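Local coordinates for arginine decarboxylase (Campylobacter jejuni subsp. jejuni, PDB 3NZP), which probably catalyses the decarboxylation of arginine to agmatine with pyridoxal 5'-phosphate as cofactor, a step of polyamine and spermidine biosynthesis, at residues 123-135 / 149-162. Numbering follows the deposited sequence.
Sequences NNEGAPITVNGFK and MGHNITLTIEGLNE
Strands 128-131 and 152-157 are neighbouring parallel strands of the pyridoxal-phosphate-binding barrel, joined through helix 137-148. The backbone ladder starts with Ile129 N on Asn152 O (2.9 Å). Thr154 N to Ile129 O follows, then a weak bond from Val131 N to Thr154 O. It ends with Thr156 N on Val131 O (3.1 Å). Lys135 NZ, 2.7 Å from Val131 O, approaches from above that carbonyl plane. Two donors therefore grip this one oxygen.

Ile129, Val131, Ile153 and Leu155 face the surrounding helices. Val131 CG2 meets Ile153 CD1 at 3.7 Å and also touches Leu155 CD1. Leu116 of helix 113-122 packs on Val131 and Ile153. With CG1 anti to the carbonyl carbon (chi1 -70°), Ile129 carries CD1 over one face of the His151 ring. This CD1 lies 3.9 Å from the ring centroid, a CH-pi contact. His151 NE2 makes a weak hydrogen bond to Asn123 O.

Past the strands, Glu162 reaches back with an extended chain. Its OE1 accepts Lys135 N at 3.3 Å, from above the carboxylate plane, while OE2 accepts Glu158 N at 2.8 Å. The carboxylate joins the backbones that follow the two strands. Asn132 OD1 lies against Thr156 CB. Asn132 ND2 is hydrogen-bonded to Glu109 OE1, and Asn132 touches the bound cofactor. This is a right-handed beta-alpha-beta unit of a TIM barrel, with pocket residue Asn132 just past the C-terminal end of strand 128-131.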
loop_
_atom_site.group_PDB
_atom_site.type_symbol
_atom_site.label_atom_id
_atom_site.label_comp_id
_atom_site.label_asym_id
_atom_site.label_seq_id
_atom_site.Cartn_x
_atom_site.Cartn_y
_atom_site.Cartn_z
ATOM N N ASN B 123 15.592 -23.117 -3.771
ATOM C CA ASN B 123 16.766 -23.064 -2.905
ATOM C C ASN B 123 17.718 -24.185 -3.284
ATOM O O ASN B 123 17.295 -25.332 -3.412
ATOM C CB ASN B 123 16.382 -23.234 -1.432
ATOM C CG ASN B 123 17.592 -23.190 -0.513
ATOM O OD1 ASN B 123 18.286 -22.170 -0.438
ATOM N ND2 ASN B 123 17.862 -24.292 0.177
ATOM N N ASN B 124 18.997 -23.851 -3.454
ATOM C CA ASN B 124 20.018 -24.836 -3.818
ATOM C C ASN B 124 20.159 -25.873 -2.701
ATOM O O ASN B 124 20.224 -25.521 -1.522
ATOM C CB ASN B 124 21.386 -24.167 -4.032
ATOM C CG ASN B 124 21.339 -22.958 -4.966
ATOM O OD1 ASN B 124 21.076 -23.076 -6.159
ATOM N ND2 ASN B 124 21.629 -21.782 -4.408
ATOM N N GLU B 125 20.205 -27.148 -3.067
ATOM C CA GLU B 125 20.356 -28.201 -2.070
ATOM C C GLU B 125 21.645 -27.971 -1.286
ATOM O O GLU B 125 22.714 -27.788 -1.869
ATOM C CB GLU B 125 20.399 -29.579 -2.747
ATOM C CG GLU B 125 19.044 -30.104 -3.229
ATOM C CD GLU B 125 18.441 -31.129 -2.282
ATOM O OE1 GLU B 125 17.329 -31.625 -2.560
ATOM O OE2 GLU B 125 19.086 -31.440 -1.259
ATOM N N GLY B 126 21.542 -27.963 0.034
ATOM C CA GLY B 126 22.726 -27.750 0.833
ATOM C C GLY B 126 22.719 -26.386 1.493
ATOM O O GLY B 126 23.230 -26.221 2.612
ATOM N N ALA B 127 22.137 -25.403 0.808
ATOM C CA ALA B 127 22.045 -24.053 1.352
ATOM C C ALA B 127 20.980 -24.080 2.430
ATOM O O ALA B 127 20.039 -24.886 2.368
ATOM C CB ALA B 127 21.673 -23.071 0.273
ATOM N N PRO B 128 21.110 -23.213 3.443
ATOM C CA PRO B 128 20.141 -23.166 4.535
ATOM C C PRO B 128 18.813 -22.504 4.156
ATOM O O PRO B 128 18.752 -21.607 3.302
ATOM C CB PRO B 128 20.891 -22.406 5.619
ATOM C CG PRO B 128 21.663 -21.412 4.828
ATOM C CD PRO B 128 22.163 -22.204 3.630
ATOM N N ILE B 129 17.748 -22.973 4.788
ATOM C CA ILE B 129 16.436 -22.422 4.569
ATOM C C ILE B 129 15.893 -22.168 5.957
ATOM O O ILE B 129 15.700 -23.107 6.733
ATOM C CB ILE B 129 15.522 -23.418 3.820
ATOM C CG1 ILE B 129 15.988 -23.554 2.376
ATOM C CG2 ILE B 129 14.079 -22.931 3.825
ATOM C CD1 ILE B 129 15.156 -24.519 1.578
ATOM N N THR B 130 15.699 -20.902 6.301
ATOM C CA THR B 130 15.151 -20.585 7.613
ATOM C C THR B 130 13.667 -20.328 7.415
ATOM O O THR B 130 13.237 -19.919 6.330
ATOM C CB THR B 130 15.815 -19.336 8.257
ATOM O OG1 THR B 130 15.882 -18.271 7.303
ATOM C CG2 THR B 130 17.216 -19.661 8.758
ATOM N N VAL B 131 12.883 -20.583 8.454
ATOM C CA VAL B 131 11.441 -20.386 8.388
ATOM C C VAL B 131 10.916 -19.616 9.609
ATOM O O VAL B 131 10.919 -20.126 10.730
ATOM C CB VAL B 131 10.688 -21.747 8.312
ATOM C CG1 VAL B 131 9.215 -21.500 8.068
ATOM C CG2 VAL B 131 11.264 -22.615 7.211
ATOM N N ASN B 132 10.467 -18.387 9.390
ATOM C CA ASN B 132 9.937 -17.575 10.477
ATOM C C ASN B 132 8.431 -17.447 10.345
ATOM O O ASN B 132 7.848 -17.915 9.368
ATOM C CB ASN B 132 10.591 -16.200 10.464
ATOM C CG ASN B 132 12.068 -16.273 10.760
ATOM O OD1 ASN B 132 12.473 -16.783 11.809
ATOM N ND2 ASN B 132 12.890 -15.773 9.837
ATOM N N GLY B 133 7.791 -16.824 11.328
ATOM C CA GLY B 133 6.348 -16.665 11.269
ATOM C C GLY B 133 5.610 -17.682 12.120
ATOM O O GLY B 133 6.217 -18.592 12.682
ATOM N N PHE B 134 4.295 -17.524 12.225
ATOM C CA PHE B 134 3.483 -18.437 13.013
ATOM C C PHE B 134 3.226 -19.681 12.196
ATOM O O PHE B 134 2.994 -19.605 10.992
ATOM C CB PHE B 134 2.183 -17.754 13.409
ATOM C CG PHE B 134 2.398 -16.551 14.273
ATOM C CD1 PHE B 134 2.697 -16.696 15.626
ATOM C CD2 PHE B 134 2.394 -15.272 13.721
ATOM C CE1 PHE B 134 2.992 -15.592 16.413
ATOM C CE2 PHE B 134 2.690 -14.159 14.501
ATOM C CZ PHE B 134 2.990 -14.321 15.849
ATOM N N LYS B 135 3.258 -20.834 12.848
ATOM C CA LYS B 135 3.086 -22.078 12.123
ATOM C C LYS B 135 1.988 -22.968 12.656
ATOM O O LYS B 135 1.711 -22.988 13.850
ATOM C CB LYS B 135 4.408 -22.839 12.138
ATOM C CG LYS B 135 5.621 -21.932 11.966
ATOM C CD LYS B 135 6.901 -22.633 12.353
ATOM C CE LYS B 135 7.991 -21.639 12.663
ATOM N NZ LYS B 135 8.404 -20.909 11.443
HETATM N N MSE B 149 13.492 -34.370 2.360
HETATM C CA MSE B 149 13.798 -34.130 0.963
HETATM C C MSE B 149 15.292 -33.915 0.772
HETATM O O MSE B 149 15.785 -33.915 -0.353
HETATM C CB MSE B 149 13.045 -32.888 0.540
HETATM C CG MSE B 149 12.998 -32.622 -0.928
HETATM SE SE MSE B 149 11.767 -31.148 -1.152
HETATM C CE MSE B 149 10.112 -32.075 -0.549
ATOM N N GLY B 150 15.993 -33.715 1.886
ATOM C CA GLY B 150 17.426 -33.489 1.861
ATOM C C GLY B 150 17.861 -32.034 2.028
ATOM O O GLY B 150 19.037 -31.703 1.845
ATOM N N HIS B 151 16.928 -31.162 2.387
ATOM C CA HIS B 151 17.228 -29.744 2.554
ATOM C C HIS B 151 17.769 -29.372 3.918
ATOM O O HIS B 151 17.513 -30.044 4.910
ATOM C CB HIS B 151 15.978 -28.903 2.290
ATOM C CG HIS B 151 15.913 -28.339 0.912
ATOM N ND1 HIS B 151 14.753 -28.325 0.168
ATOM C CD2 HIS B 151 16.865 -27.763 0.140
ATOM C CE1 HIS B 151 14.994 -27.766 -1.005
ATOM N NE2 HIS B 151 16.268 -27.417 -1.047
ATOM N N ASN B 152 18.516 -28.282 3.966
ATOM C CA ASN B 152 19.062 -27.827 5.225
ATOM C C ASN B 152 18.080 -26.812 5.807
ATOM O O ASN B 152 18.349 -25.612 5.810
ATOM C CB ASN B 152 20.403 -27.178 4.968
ATOM C CG ASN B 152 21.035 -26.665 6.221
ATOM O OD1 ASN B 152 22.128 -26.106 6.180
ATOM N ND2 ASN B 152 20.359 -26.846 7.351
ATOM N N ILE B 153 16.942 -27.293 6.305
ATOM C CA ILE B 153 15.924 -26.394 6.839
ATOM C C ILE B 153 15.956 -26.242 8.356
ATOM O O ILE B 153 16.277 -27.183 9.080
ATOM C CB ILE B 153 14.510 -26.840 6.379
ATOM C CG1 ILE B 153 13.466 -25.817 6.816
ATOM C CG2 ILE B 153 14.179 -28.206 6.939
ATOM C CD1 ILE B 153 12.073 -26.088 6.275
ATOM N N THR B 154 15.638 -25.035 8.821
ATOM C CA THR B 154 15.605 -24.711 10.248
ATOM C C THR B 154 14.279 -24.036 10.560
ATOM O O THR B 154 13.954 -23.002 9.975
ATOM C CB THR B 154 16.743 -23.713 10.644
ATOM O OG1 THR B 154 18.027 -24.324 10.446
ATOM C CG2 THR B 154 16.609 -23.291 12.105
ATOM N N LEU B 155 13.504 -24.614 11.470
ATOM C CA LEU B 155 12.224 -24.016 11.860
ATOM C C LEU B 155 12.445 -23.138 13.078
ATOM O O LEU B 155 12.785 -23.632 14.149
ATOM C CB LEU B 155 11.208 -25.101 12.216
ATOM C CG LEU B 155 10.232 -25.563 11.139
ATOM C CD1 LEU B 155 10.854 -25.525 9.770
ATOM C CD2 LEU B 155 9.775 -26.955 11.491
ATOM N N THR B 156 12.252 -21.837 12.923
ATOM C CA THR B 156 12.430 -20.924 14.041
ATOM C C THR B 156 11.122 -20.763 14.834
ATOM O O THR B 156 10.136 -20.241 14.308
ATOM C CB THR B 156 12.901 -19.549 13.540
ATOM O OG1 THR B 156 14.160 -19.686 12.873
ATOM C CG2 THR B 156 13.050 -18.588 14.693
ATOM N N ILE B 157 11.125 -21.216 16.090
ATOM C CA ILE B 157 9.954 -21.137 16.974
ATOM C C ILE B 157 9.672 -19.710 17.445
ATOM O O ILE B 157 10.581 -18.994 17.854
ATOM C CB ILE B 157 10.135 -22.042 18.245
ATOM C CG1 ILE B 157 9.852 -23.494 17.890
ATOM C CG2 ILE B 157 9.190 -21.631 19.358
ATOM C CD1 ILE B 157 10.878 -24.083 16.980
ATOM N N GLU B 158 8.406 -19.312 17.397
ATOM C CA GLU B 158 8.002 -17.980 17.821
ATOM C C GLU B 158 7.415 -18.055 19.229
ATOM O O GLU B 158 7.374 -17.059 19.945
ATOM C CB GLU B 158 6.948 -17.428 16.864
ATOM C CG GLU B 158 7.338 -17.493 15.399
ATOM C CD GLU B 158 8.476 -16.554 15.061
ATOM O OE1 GLU B 158 8.423 -15.400 15.531
ATOM O OE2 GLU B 158 9.408 -16.962 14.325
ATOM N N GLY B 159 6.953 -19.244 19.610
ATOM C CA GLY B 159 6.372 -19.455 20.927
ATOM C C GLY B 159 6.445 -20.914 21.366
ATOM O O GLY B 159 6.485 -21.817 20.528
ATOM N N LEU B 160 6.465 -21.149 22.679
ATOM C CA LEU B 160 6.530 -22.511 23.223
ATOM C C LEU B 160 5.550 -23.458 22.549
ATOM O O LEU B 160 5.869 -24.615 22.257
ATOM C CB LEU B 160 6.274 -22.498 24.724
ATOM C CG LEU B 160 7.538 -22.566 25.588
ATOM C CD1 LEU B 160 8.562 -21.534 25.132
ATOM C CD2 LEU B 160 7.156 -22.322 27.028
ATOM N N ASN B 161 4.349 -22.955 22.302
ATOM C CA ASN B 161 3.325 -23.734 21.642
ATOM C C ASN B 161 3.824 -24.395 20.365
ATOM O O ASN B 161 3.627 -25.592 20.158
ATOM C CB ASN B 161 2.140 -22.849 21.320
ATOM C CG ASN B 161 0.862 -23.422 21.849
ATOM O OD1 ASN B 161 0.674 -23.538 23.071
ATOM N ND2 ASN B 161 -0.039 -23.806 20.932
ATOM N N GLU B 162 4.456 -23.606 19.500
ATOM C CA GLU B 162 4.991 -24.134 18.248
ATOM C C GLU B 162 6.012 -25.226 18.502
ATOM O O GLU B 162 6.114 -26.187 17.733
ATOM C CB GLU B 162 5.674 -23.042 17.441
ATOM C CG GLU B 162 4.761 -21.965 16.965
ATOM C CD GLU B 162 5.496 -20.923 16.125
ATOM O OE1 GLU B 162 4.812 -19.994 15.618
ATOM O OE2 GLU B 162 6.746 -21.036 15.977
HETATM O O HOH W 1 1.482 -20.392 15.954
#